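Local coordinates for protein folylpolyglutamate synthase (FolC) (PDB 6K8C) that probably adds glutamate to dihydropteroate and then further glutamates to reduced folates, using ATP, in folate biosynthesis, at residues 80-85 with 377-382; 311-316 with 337-342. All blocks are in the same frame, centred on the assembly; numbering follows the deposited sequence.

Contact 1. Residues 80-85 with 377-382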
ATOM      1  N   THR A  80       1.319   6.126  -3.005  1.00 23.48           N
ATOM      2  CA  THR A  80       1.031   4.706  -2.823  1.00 26.90           C
ATOM      3  C   THR A  80       0.297   4.159  -4.039  1.00 33.52           C
ATOM      4  O   THR A  80      -0.141   4.904  -4.915  1.00 26.42           O
ATOM      5  CB  THR A  80       0.189   4.457  -1.567  1.00 27.80           C
ATOM      6  OG1 THR A  80      -1.071   5.130  -1.699  1.00 27.44           O
ATOM      7  CG2 THR A  80       0.909   4.972  -0.337  1.00 25.15           C
ATOM      8  N   SER A  81       0.159   2.835  -4.089  1.00 27.27           N
ATOM      9  CA  SER A  81      -0.597   2.201  -5.160  1.00 27.87           C
ATOM     10  C   SER A  81      -1.032   0.822  -4.690  1.00 33.38           C
ATOM     11  O   SER A  81      -0.367   0.232  -3.833  1.00 30.52           O
ATOM     12  CB  SER A  81       0.239   2.095  -6.444  1.00 31.56           C
ATOM     13  OG  SER A  81       1.271   1.140  -6.299  1.00 39.81           O
ATOM     14  N   PRO A  82      -2.168   0.298  -5.193  1.00 33.85           N
ATOM     15  CA  PRO A  82      -3.083   1.027  -6.072  1.00 37.07           C
ATOM     16  C   PRO A  82      -4.045   1.846  -5.229  1.00 37.20           C
ATOM     17  O   PRO A  82      -3.634   2.374  -4.205  1.00 40.13           O
ATOM     18  CB  PRO A  82      -3.803  -0.088  -6.829  1.00 33.71           C
ATOM     19  CG  PRO A  82      -3.889  -1.196  -5.821  1.00 32.12           C
ATOM     20  CD  PRO A  82      -2.663  -1.064  -4.912  1.00 39.33           C
ATOM     21  N   HIS A  83      -5.305   1.944  -5.632  1.00 32.15           N
ATOM     22  CA  HIS A  83      -6.292   2.647  -4.832  1.00 24.51           C
ATOM     23  C   HIS A  83      -7.493   1.742  -4.602  1.00 28.85           C
ATOM     24  O   HIS A  83      -7.701   0.754  -5.310  1.00 36.02           O
ATOM     25  CB  HIS A  83      -6.717   3.969  -5.489  1.00 28.96           C
ATOM     26  CG  HIS A  83      -7.383   3.806  -6.820  1.00 28.44           C
ATOM     27  ND1 HIS A  83      -6.709   3.960  -8.012  1.00 30.92           N
ATOM     28  CD2 HIS A  83      -8.669   3.535  -7.147  1.00 34.91           C
ATOM     29  CE1 HIS A  83      -7.548   3.773  -9.017  1.00 31.33           C
ATOM     30  NE2 HIS A  83      -8.744   3.515  -8.518  1.00 34.58           N
ATOM     31  N   VAL A  84      -8.273   2.078  -3.579  1.00 28.66           N
ATOM     32  CA  VAL A  84      -9.458   1.301  -3.233  1.00 36.27           C
ATOM     33  C   VAL A  84     -10.677   1.876  -3.939  1.00 37.28           C
ATOM     34  O   VAL A  84     -11.351   1.180  -4.706  1.00 44.67           O
ATOM     35  CB  VAL A  84      -9.685   1.273  -1.712  1.00 40.31           C
ATOM     36  CG1 VAL A  84     -10.940   0.473  -1.388  1.00 42.37           C
ATOM     37  CG2 VAL A  84      -8.470   0.699  -1.001  1.00 31.98           C
ATOM     38  N   PHE A  85     -10.971   3.146  -3.672  1.00 28.28           N
ATOM     39  CA  PHE A  85     -12.167   3.802  -4.181  1.00 34.29           C
ATOM     40  C   PHE A  85     -11.868   4.832  -5.258  1.00 41.07           C
ATOM     41  O   PHE A  85     -12.497   4.805  -6.317  1.00 38.09           O
ATOM     42  CB  PHE A  85     -12.935   4.473  -3.032  1.00 35.10           C
ATOM     43  CG  PHE A  85     -13.203   3.559  -1.866  1.00 38.35           C
ATOM     44  CD1 PHE A  85     -14.153   2.554  -1.959  1.00 42.53           C
ATOM     45  CD2 PHE A  85     -12.507   3.708  -0.678  1.00 37.62           C
ATOM     46  CE1 PHE A  85     -14.404   1.712  -0.887  1.00 44.87           C
ATOM     47  CE2 PHE A  85     -12.755   2.868   0.400  1.00 36.03           C
ATOM     48  CZ  PHE A  85     -13.705   1.868   0.291  1.00 40.27           C
ATOM     49  N   GLY A 377     -10.185  -9.389   1.298  1.00 27.93           N
ATOM     50  CA  GLY A 377      -9.377 -10.329   0.546  1.00 38.88           C
ATOM     51  C   GLY A 377      -8.224  -9.736  -0.238  1.00 41.84           C
ATOM     52  O   GLY A 377      -7.165 -10.367  -0.351  1.00 36.21           O
ATOM     53  N   SER A 378      -8.418  -8.540  -0.787  1.00 31.44           N
ATOM     54  CA  SER A 378      -7.439  -7.910  -1.665  1.00 39.67           C
ATOM     55  C   SER A 378      -7.940  -6.518  -2.006  1.00 35.78           C
ATOM     56  O   SER A 378      -9.093  -6.168  -1.742  1.00 31.28           O
ATOM     57  CB  SER A 378      -7.224  -8.707  -2.953  1.00 40.59           C
ATOM     58  OG  SER A 378      -8.464  -9.049  -3.564  1.00 46.37           O
ATOM     59  N   PHE A 379      -7.044  -5.716  -2.588  1.00 35.43           N
ATOM     60  CA  PHE A 379      -7.481  -4.485  -3.234  1.00 42.85           C
ATOM     61  C   PHE A 379      -8.502  -4.801  -4.315  1.00 37.24           C
ATOM     62  O   PHE A 379      -9.494  -4.083  -4.485  1.00 41.44           O
ATOM     63  CB  PHE A 379      -6.286  -3.739  -3.841  1.00 37.16           C
ATOM     64  CG  PHE A 379      -5.569  -2.824  -2.880  1.00 37.74           C
ATOM     65  CD1 PHE A 379      -4.599  -3.324  -2.029  1.00 38.45           C
ATOM     66  CD2 PHE A 379      -5.847  -1.466  -2.846  1.00 42.66           C
ATOM     67  CE1 PHE A 379      -3.924  -2.497  -1.156  1.00 43.53           C
ATOM     68  CE2 PHE A 379      -5.171  -0.625  -1.968  1.00 41.23           C
ATOM     69  CZ  PHE A 379      -4.208  -1.148  -1.120  1.00 43.17           C
ATOM     70  N   LEU A 380      -8.283  -5.897  -5.039  1.00 35.50           N
ATOM     71  CA  LEU A 380      -9.171  -6.265  -6.136  1.00 36.94           C
ATOM     72  C   LEU A 380     -10.571  -6.585  -5.629  1.00 46.70           C
ATOM     73  O   LEU A 380     -11.568  -6.104  -6.179  1.00 34.58           O
ATOM     74  CB  LEU A 380      -8.589  -7.454  -6.903  1.00 40.47           C
ATOM     75  CG  LEU A 380      -9.502  -8.208  -7.872  1.00 38.52           C
ATOM     76  CD1 LEU A 380      -9.973  -7.296  -8.995  1.00 59.13           C
ATOM     77  CD2 LEU A 380      -8.790  -9.431  -8.437  1.00 46.71           C
ATOM     78  N   VAL A 381     -10.662  -7.396  -4.573  1.00 35.48           N
ATOM     79  CA  VAL A 381     -11.967  -7.763  -4.028  1.00 34.29           C
ATOM     80  C   VAL A 381     -12.722  -6.523  -3.567  1.00 35.35           C
ATOM     81  O   VAL A 381     -13.918  -6.369  -3.841  1.00 37.11           O
ATOM     82  CB  VAL A 381     -11.801  -8.780  -2.884  1.00 31.37           C
ATOM     83  CG1 VAL A 381     -13.047  -8.812  -2.014  1.00 32.08           C
ATOM     84  CG2 VAL A 381     -11.509 -10.163  -3.441  1.00 38.25           C
ATOM     85  N   ALA A 382     -12.034  -5.611  -2.876  1.00 29.79           N
ATOM     86  CA  ALA A 382     -12.711  -4.432  -2.347  1.00 34.87           C
ATOM     87  C   ALA A 382     -13.125  -3.487  -3.465  1.00 40.34           C
ATOM     88  O   ALA A 382     -14.232  -2.937  -3.445  1.00 33.74           O
ATOM     89  CB  ALA A 382     -11.812  -3.710  -1.346  1.00 32.67           C
TER
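Pro82 sets the CD-CG edge of its ring over one face of the Phe379 ring: its CD stands 3.8 Å from the centroid of that ring and 9° off the normal, a CH-pi contact almost over the centre. The neighbouring CG slides toward the root of the ring, 3.6 Å from Phe379 CD2. A cis peptide bond joins Ser81 to Pro82. At the edge of the aromatic, near its plane, comes the carbonyl of His83, whose O is 3.8 Å from Phe379 CD2. Val84 comes at the ring obliquely, its side chain crossing at about a right angle, with CG2 3.7 Å from Phe379 CE2. With CG1 anti to the backbone N (chi1 179°), Val84 sends CG2 to Phe379 and CG1 toward Ala382 CB, 4.3 Å away; CG1 also sits over a face of the Phe85 ring. No hydrogen bond joins the two segments here, although Val84 O accepts one from Asn383 ND2, on the helix that begins at Phe379. The start of that helix is capped by Ser378, whose OG takes the Val381 N-H at 2.9 Å and 160°. Citrate lies about 5 Å from the Phe379 side chain and glycerol about 5 Å from that of Pro82, both probably from the crystallisation liquor. The loop after strand 76-79, in the P-loop NTPase-like middle domain, thus packs on the N-terminal turn of helix 379-390, an interdomain contact of a folylpolyglutamate synthase, whose two domains correspond to the middle and C-terminal domains of Mur ligases.

Contact 2. Residues 311-316 with 337-342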
ATOM      1  N   ILE A 311     -17.919 -11.336   2.561  1.00 25.43           N
ATOM      2  CA  ILE A 311     -17.819 -11.225   1.108  1.00 22.09           C
ATOM      3  C   ILE A 311     -16.342 -11.331   0.756  1.00 28.03           C
ATOM      4  O   ILE A 311     -15.536 -10.498   1.187  1.00 27.17           O
ATOM      5  CB  ILE A 311     -18.431  -9.907   0.600  1.00 22.49           C
ATOM      6  CG1 ILE A 311     -19.935  -9.893   0.873  1.00 25.11           C
ATOM      7  CG2 ILE A 311     -18.168  -9.720  -0.893  1.00 26.42           C
ATOM      8  CD1 ILE A 311     -20.560  -8.503   0.830  1.00 32.08           C
ATOM      9  N   TYR A 312     -15.977 -12.356  -0.013  1.00 30.75           N
ATOM     10  CA  TYR A 312     -14.603 -12.834   0.032  1.00 29.02           C
ATOM     11  C   TYR A 312     -14.161 -13.442  -1.291  1.00 35.26           C
ATOM     12  O   TYR A 312     -14.926 -14.145  -1.958  1.00 30.51           O
ATOM     13  CB  TYR A 312     -14.454 -13.879   1.152  1.00 32.15           C
ATOM     14  CG  TYR A 312     -13.086 -14.521   1.263  1.00 31.85           C
ATOM     15  CD1 TYR A 312     -12.080 -13.932   2.022  1.00 30.53           C
ATOM     16  CD2 TYR A 312     -12.804 -15.722   0.622  1.00 34.27           C
ATOM     17  CE1 TYR A 312     -10.827 -14.519   2.132  1.00 31.13           C
ATOM     18  CE2 TYR A 312     -11.557 -16.312   0.723  1.00 38.44           C
ATOM     19  CZ  TYR A 312     -10.572 -15.707   1.480  1.00 39.03           C
ATOM     20  OH  TYR A 312      -9.328 -16.292   1.584  1.00 33.20           O
ATOM     21  N   ASN A 313     -12.910 -13.166  -1.646  1.00 32.86           N
ATOM     22  CA  ASN A 313     -12.138 -13.983  -2.570  1.00 38.87           C
ATOM     23  C   ASN A 313     -10.671 -13.745  -2.244  1.00 33.29           C
ATOM     24  O   ASN A 313     -10.333 -12.853  -1.464  1.00 40.33           O
ATOM     25  CB  ASN A 313     -12.457 -13.657  -4.035  1.00 37.01           C
ATOM     26  CG  ASN A 313     -12.424 -14.890  -4.925  1.00 45.05           C
ATOM     27  OD1 ASN A 313     -11.770 -15.885  -4.604  1.00 39.64           O
ATOM     28  ND2 ASN A 313     -13.123 -14.827  -6.051  1.00 43.70           N
ATOM     29  N   CYS A 314      -9.789 -14.548  -2.836  1.00 38.20           N
ATOM     30  CA  CYS A 314      -8.370 -14.367  -2.555  1.00 47.17           C
ATOM     31  C   CYS A 314      -7.534 -14.888  -3.716  1.00 42.88           C
ATOM     32  O   CYS A 314      -8.014 -15.617  -4.586  1.00 46.03           O
ATOM     33  CB  CYS A 314      -7.969 -15.055  -1.248  1.00 39.32           C
ATOM     34  SG  CYS A 314      -7.855 -16.844  -1.366  1.00 50.22           S
ATOM     35  N   TYR A 315      -6.265 -14.493  -3.711  1.00 44.25           N
ATOM     36  CA  TYR A 315      -5.313 -14.948  -4.709  1.00 55.97           C
ATOM     37  C   TYR A 315      -4.844 -16.364  -4.375  1.00 61.06           C
ATOM     38  O   TYR A 315      -5.044 -16.866  -3.263  1.00 54.06           O
ATOM     39  CB  TYR A 315      -4.130 -13.980  -4.792  1.00 53.22           C
ATOM     40  CG  TYR A 315      -4.487 -12.642  -5.405  1.00 48.71           C
ATOM     41  CD1 TYR A 315      -5.014 -12.562  -6.690  1.00 49.81           C
ATOM     42  CD2 TYR A 315      -4.309 -11.459  -4.692  1.00 46.39           C
ATOM     43  CE1 TYR A 315      -5.347 -11.342  -7.253  1.00 48.26           C
ATOM     44  CE2 TYR A 315      -4.639 -10.234  -5.248  1.00 51.19           C
ATOM     45  CZ  TYR A 315      -5.156 -10.182  -6.527  1.00 45.11           C
ATOM     46  OH  TYR A 315      -5.487  -8.964  -7.078  1.00 48.47           O
ATOM     47  N   GLN A 316      -4.222 -17.010  -5.365  1.00 63.72           N
ATOM     48  CA  GLN A 316      -3.844 -18.414  -5.230  1.00 69.90           C
ATOM     49  C   GLN A 316      -2.667 -18.626  -4.286  1.00 62.30           C
ATOM     50  O   GLN A 316      -2.466 -19.747  -3.802  1.00 60.12           O
ATOM     51  CB  GLN A 316      -3.512 -18.985  -6.603  1.00 71.11           C
ATOM     52  CG  GLN A 316      -4.652 -19.731  -7.260  1.00 75.36           C
ATOM     53  CD  GLN A 316      -4.706 -21.177  -6.817  1.00 86.24           C
ATOM     54  OE1 GLN A 316      -3.890 -21.997  -7.242  1.00 90.30           O
ATOM     55  NE2 GLN A 316      -5.659 -21.495  -5.945  1.00 80.13           N
ATOM     56  N   LEU A 337     -17.082 -13.581  -3.902  1.00 42.66           N
ATOM     57  CA  LEU A 337     -17.110 -12.529  -4.920  1.00 41.15           C
ATOM     58  C   LEU A 337     -16.394 -13.050  -6.158  1.00 42.20           C
ATOM     59  O   LEU A 337     -15.167 -12.985  -6.271  1.00 43.47           O
ATOM     60  CB  LEU A 337     -16.474 -11.244  -4.403  1.00 38.21           C
ATOM     61  CG  LEU A 337     -16.709 -10.001  -5.269  1.00 45.42           C
ATOM     62  CD1 LEU A 337     -18.177  -9.677  -5.347  1.00 48.58           C
ATOM     63  CD2 LEU A 337     -15.927  -8.806  -4.745  1.00 45.72           C
ATOM     64  N   GLU A 338     -17.180 -13.576  -7.097  1.00 47.73           N
ATOM     65  CA  GLU A 338     -16.659 -14.126  -8.341  1.00 60.54           C
ATOM     66  C   GLU A 338     -15.696 -13.157  -9.012  1.00 52.11           C
ATOM     67  O   GLU A 338     -16.048 -12.007  -9.290  1.00 52.90           O
ATOM     68  CB  GLU A 338     -17.821 -14.446  -9.281  1.00 66.21           C
ATOM     69  CG  GLU A 338     -17.502 -15.466 -10.358  1.00 70.28           C
ATOM     70  CD  GLU A 338     -18.631 -16.453 -10.550  1.00 78.99           C
ATOM     71  OE1 GLU A 338     -19.754 -16.001 -10.856  1.00 76.83           O
ATOM     72  OE2 GLU A 338     -18.400 -17.671 -10.403  1.00 82.17           O
ATOM     73  N   LEU A 339     -14.467 -13.621  -9.241  1.00 58.74           N
ATOM     74  CA  LEU A 339     -13.451 -12.868  -9.961  1.00 60.01           C
ATOM     75  C   LEU A 339     -12.765 -13.805 -10.939  1.00 71.15           C
ATOM     76  O   LEU A 339     -12.410 -14.932 -10.580  1.00 64.09           O
ATOM     77  CB  LEU A 339     -12.411 -12.253  -9.014  1.00 59.46           C
ATOM     78  CG  LEU A 339     -12.835 -11.033  -8.199  1.00 54.06           C
ATOM     79  CD1 LEU A 339     -11.934 -10.882  -6.987  1.00 52.15           C
ATOM     80  CD2 LEU A 339     -12.813  -9.778  -9.049  1.00 50.80           C
ATOM     81  N   HIS A 340     -12.579 -13.337 -12.171  1.00 74.76           N
ATOM     82  CA  HIS A 340     -11.989 -14.145 -13.228  1.00 77.07           C
ATOM     83  C   HIS A 340     -10.553 -13.752 -13.538  1.00 75.11           C
ATOM     84  O   HIS A 340      -9.930 -14.363 -14.412  1.00 74.28           O
ATOM     85  CB  HIS A 340     -12.850 -14.056 -14.489  1.00 69.26           C
ATOM     86  CG  HIS A 340     -14.212 -14.653 -14.317  1.00 84.12           C
ATOM     87  ND1 HIS A 340     -14.459 -16.001 -14.467  1.00 94.12           N
ATOM     88  CD2 HIS A 340     -15.397 -14.089 -13.979  1.00 82.84           C
ATOM     89  CE1 HIS A 340     -15.739 -16.240 -14.241  1.00 90.25           C
ATOM     90  NE2 HIS A 340     -16.330 -15.097 -13.944  1.00 86.78           N
ATOM     91  N   GLU A 341     -10.019 -12.752 -12.843  1.00 66.36           N
ATOM     92  CA  GLU A 341      -8.605 -12.435 -12.943  1.00 57.21           C
ATOM     93  C   GLU A 341      -7.781 -13.668 -12.588  1.00 73.92           C
ATOM     94  O   GLU A 341      -8.201 -14.516 -11.797  1.00 75.34           O
ATOM     95  CB  GLU A 341      -8.274 -11.251 -12.030  1.00 61.59           C
ATOM     96  CG  GLU A 341      -8.826  -9.900 -12.519  1.00 62.71           C
ATOM     97  CD  GLU A 341     -10.349  -9.760 -12.408  1.00 69.39           C
ATOM     98  OE1 GLU A 341     -11.060 -10.783 -12.294  1.00 73.06           O
ATOM     99  OE2 GLU A 341     -10.842  -8.612 -12.445  1.00 72.86           O
ATOM    100  N   GLU A 342      -6.596 -13.767 -13.187  1.00 67.47           N
ATOM    101  CA  GLU A 342      -6.006 -15.086 -13.391  1.00 77.59           C
ATOM    102  C   GLU A 342      -5.389 -15.675 -12.125  1.00 79.85           C
ATOM    103  O   GLU A 342      -5.534 -16.877 -11.877  1.00 73.15           O
ATOM    104  CB  GLU A 342      -4.981 -15.025 -14.520  1.00 84.79           C
ATOM    105  CG  GLU A 342      -5.598 -15.368 -15.868  1.00 72.50           C
ATOM    106  CD  GLU A 342      -5.789 -16.862 -16.054  1.00 72.81           C
ATOM    107  OE1 GLU A 342      -6.730 -17.259 -16.775  1.00 69.42           O
ATOM    108  OE2 GLU A 342      -4.993 -17.638 -15.484  1.00 85.41           O
TER
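The carboxamide of Asn313 bridges two backbones, its nitrogen turned across to Leu337 and its oxygen back onto its own chain; Val381, Ile345 and Leu350 also touch this side chain. ND2 donates to Leu337 O at 2.8 Å and 153°, approaching above the carbonyl plane, with the acceptor tilted 18° from the amide plane. OD1 accepts from Cys314 N at 3.0 Å, so both ends of the group are used, which favours this flip, although the Cys314 N-H reaches OD1 nearly side-on. A chi1 of -144°, away from the staggered positions, brings the amide across so that ND2 reaches Leu337 O; CB meanwhile touches Leu339 CD1 at 4.1 Å. Beside the amide, Leu337 N gives a bond to Tyr312 O of 3.0 Å, and Ile311 CG2 packs obliquely against Leu337 CB at 4.2 Å. The other flat group, the Tyr312 ring, leaves from the far side of its strand toward Ala320, Leu324 and Leu350, and its OH is hydrogen-bonded to His288 NE2. The Asn313 side chain thus carries the pairing on past the ends of strands 308-312 and 331-336. These parallel neighbours, linked through helix 320-327, form a beta-alpha-beta crossover in the Mur ligase C-terminal domain.

Contact 2 is buried within the C-terminal domain, whereas contact 1 is only partly buried and lies nearer the centre of the chain, where that domain meets the middle one. Their chemistry follows: polar bonds to backbone atoms extend a sheet in contact 2, while between its two segments contact 1 is apolar and CH-pi packing, with a hydrogen bond from Asn383, one residue further along the helix, to Val84 O beside it. The first turn of helix 379-390 serves both. Phe379 and Ala382 face the middle domain, and Val381, on another side of the turn, brings CG2 to 3.6 Å from Leu339 CD1 and 3.5 Å from Asn313 O. Leu380 CB also packs on Tyr315 OH.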